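Thioredoxin reductase (Clostridium acetobutylicum ATCC 824, PDB 6GNA) is an FAD-containing flavoenzyme that probably reduces thioredoxin with electrons from ferredoxin, through a redox-active disulfide and without need of a pyridine nucleotide. Local coordinates at residues V49-N52 with F56-I59. Numbering follows the deposited sequence.
With FAD (flavin-adenine dinucleotide), chain B.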
# COMPACT_ATOMS: atom_id res chain seq x y z
N VAL A 49 6.83 -0.07 -20.63
CA VAL A 49 6.31 -1.36 -20.21
C VAL A 49 6.35 -1.41 -18.69
O VAL A 49 7.32 -0.96 -18.08
CB VAL A 49 7.13 -2.50 -20.83
CG1 VAL A 49 8.59 -2.39 -20.42
CG2 VAL A 49 6.55 -3.86 -20.43
N ILE A 50 5.30 -1.96 -18.08
CA ILE A 50 5.19 -2.06 -16.62
C ILE A 50 5.08 -3.53 -16.27
O ILE A 50 4.14 -4.20 -16.69
CB ILE A 50 3.97 -1.30 -16.09
CG1 ILE A 50 4.07 0.18 -16.47
CG2 ILE A 50 3.82 -1.49 -14.57
CD1 ILE A 50 2.76 0.90 -16.40
N ASN A 51 6.03 -4.02 -15.47
CA ASN A 51 6.05 -5.42 -15.06
C ASN A 51 5.88 -5.63 -13.57
O ASN A 51 5.90 -6.78 -13.13
CB ASN A 51 7.34 -6.10 -15.53
CG ASN A 51 7.46 -6.12 -17.03
OD1 ASN A 51 6.47 -6.29 -17.73
ND2 ASN A 51 8.67 -5.94 -17.53
N ASN A 52 5.72 -4.57 -12.78
CA ASN A 52 5.60 -4.70 -11.34
C ASN A 52 4.25 -4.22 -10.83
O ASN A 52 4.14 -3.82 -9.67
CB ASN A 52 6.74 -3.98 -10.63
CG ASN A 52 6.67 -2.49 -10.78
OD1 ASN A 52 5.88 -1.97 -11.56
ND2 ASN A 52 7.48 -1.77 -9.99
N PHE A 56 -0.97 -7.39 -14.25
CA PHE A 56 -0.87 -6.72 -15.55
C PHE A 56 0.53 -6.83 -16.13
O PHE A 56 1.08 -5.87 -16.66
CB PHE A 56 -1.26 -5.25 -15.45
CG PHE A 56 -2.73 -4.98 -15.30
CD1 PHE A 56 -3.62 -5.23 -16.33
CD2 PHE A 56 -3.21 -4.45 -14.13
CE1 PHE A 56 -4.96 -4.95 -16.17
CE2 PHE A 56 -4.54 -4.17 -13.96
CZ PHE A 56 -5.42 -4.42 -14.97
N TYR A 57 1.15 -7.99 -16.06
CA TYR A 57 2.50 -8.13 -16.59
C TYR A 57 2.58 -7.68 -18.05
O TYR A 57 1.76 -8.08 -18.89
CB TYR A 57 2.95 -9.58 -16.48
CG TYR A 57 4.31 -9.82 -17.08
CD1 TYR A 57 5.46 -9.54 -16.37
CD2 TYR A 57 4.45 -10.31 -18.38
CE1 TYR A 57 6.71 -9.76 -16.91
CE2 TYR A 57 5.69 -10.53 -18.93
CZ TYR A 57 6.82 -10.24 -18.19
OH TYR A 57 8.07 -10.44 -18.74
N GLY A 58 3.59 -6.86 -18.34
CA GLY A 58 3.87 -6.45 -19.71
C GLY A 58 2.98 -5.37 -20.25
O GLY A 58 3.06 -5.06 -21.45
N ILE A 59 2.13 -4.78 -19.42
CA ILE A 59 1.22 -3.74 -19.89
C ILE A 59 1.99 -2.46 -20.16
O ILE A 59 3.00 -2.15 -19.51
CB ILE A 59 0.10 -3.54 -18.86
CG1 ILE A 59 -1.05 -2.74 -19.47
CG2 ILE A 59 0.61 -2.85 -17.59
CD1 ILE A 59 -2.31 -2.84 -18.65
PA FAD B . 0.70 10.89 -9.93
O1A FAD B . 0.73 9.65 -10.79
O2A FAD B . 1.73 11.97 -10.16
O5B FAD B . -0.76 11.55 -10.03
C5B FAD B . -0.95 12.92 -9.69
C4B FAD B . -2.12 13.49 -10.48
O4B FAD B . -2.81 14.45 -9.68
C3B FAD B . -1.64 14.20 -11.73
O3B FAD B . -2.48 13.89 -12.85
C2B FAD B . -1.74 15.67 -11.39
O2B FAD B . -2.05 16.47 -12.54
C1B FAD B . -2.84 15.71 -10.36
N9A FAD B . -2.63 16.82 -9.40
C8A FAD B . -1.53 17.02 -8.64
N7A FAD B . -1.68 18.13 -7.88
C5A FAD B . -2.89 18.66 -8.16
C6A FAD B . -3.67 19.83 -7.71
N6A FAD B . -3.18 20.69 -6.79
N1A FAD B . -4.89 20.01 -8.26
C2A FAD B . -5.40 19.17 -9.17
N3A FAD B . -4.74 18.09 -9.62
C4A FAD B . -3.51 17.79 -9.16
N1 FAD B . 5.98 2.92 -11.06
C2 FAD B . 5.90 1.56 -11.02
O2 FAD B . 5.48 1.02 -9.98
N3 FAD B . 6.24 0.78 -12.06
C4 FAD B . 6.69 1.29 -13.21
O4 FAD B . 7.00 0.54 -14.16
C4X FAD B . 6.81 2.76 -13.34
N5 FAD B . 7.26 3.35 -14.47
C5X FAD B . 7.36 4.69 -14.55
C6 FAD B . 7.82 5.27 -15.73
C7 FAD B . 7.93 6.65 -15.83
C7M FAD B . 8.43 7.28 -17.10
C8 FAD B . 7.55 7.52 -14.68
C8M FAD B . 7.67 9.01 -14.79
C9 FAD B . 7.09 6.94 -13.51
C9A FAD B . 6.98 5.56 -13.40
N10 FAD B . 6.52 4.97 -12.21
C10 FAD B . 6.41 3.57 -12.16
C1' FAD B . 6.13 5.79 -11.06
C2' FAD B . 4.61 5.84 -10.96
O2' FAD B . 4.10 6.46 -12.14
C3' FAD B . 4.18 6.64 -9.74
O3' FAD B . 4.66 6.01 -8.55
C4' FAD B . 2.66 6.76 -9.67
O4' FAD B . 2.18 7.40 -10.86
C5' FAD B . 2.24 7.55 -8.44
O5' FAD B . 0.90 7.99 -8.63
P FAD B . 0.23 9.12 -7.71
O1P FAD B . -1.26 9.06 -7.90
O2P FAD B . 0.81 9.08 -6.32
O3P FAD B . 0.79 10.48 -8.37
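Ile-50 and Ile-59 form the tight, buried side of this contact, an example of a short loop that folds back on itself to present residues to a cofactor. Ile-50 N donates to Ile-59 O over 2.7 Å, the donor lying almost in line with the carbonyl (C=O...N angle 170°). Beside that bond, CB of Ile-50 packs against CG2 of Ile-59 at 4.0 Å. The return bonds are slack: Ile-50 O receives weak, bent hydrogen bonds from the amides of Gly-58 and Ile-59. A type II turn from Phe-56 to Ile-59 brings those amides round, and Gly-58 takes a positive phi, a conformation that suits glycine.

The more open side is built from Val-49, Asn-51 and Tyr-57. With CG beside its backbone N (chi1 -62°), Asn-51 swings its amide across to the turn, where OD1 lies 3.0 Å from Gly-58 N in another weak bond. The same oxygen sits 3.5 Å above one face of the Tyr-57 ring, displaced toward the rim near CE1, and the amide and ring planes are 21° from parallel. Val-49 merely rests CG2 on Gly-58 CA at 3.8 Å.

On the side turned from the segment 56-59, Asn-52 binds the flavin. Its OD1 accepts a nearly straight hydrogen bond of 2.8 Å from FAD N3, while ND2 reaches FAD O2 weakly; Ile-50 adds a van der Waals contact, its CG1 lying 3.7 Å from the carbonyl oxygen O4 of FAD. The loop thus reads the pyrimidine edge of the isoalloxazine.

Phe-56 stacks on Phe-56 of the second subunit, and Tyr-57 meets His-71 of that subunit edge-to-face, which places the turn at the dimer interface. Within the chain the loop joins helix 42-46 to helix 61-74, and Ile-50, Phe-56 and Ile-59 all pack on Leu-64 of the latter.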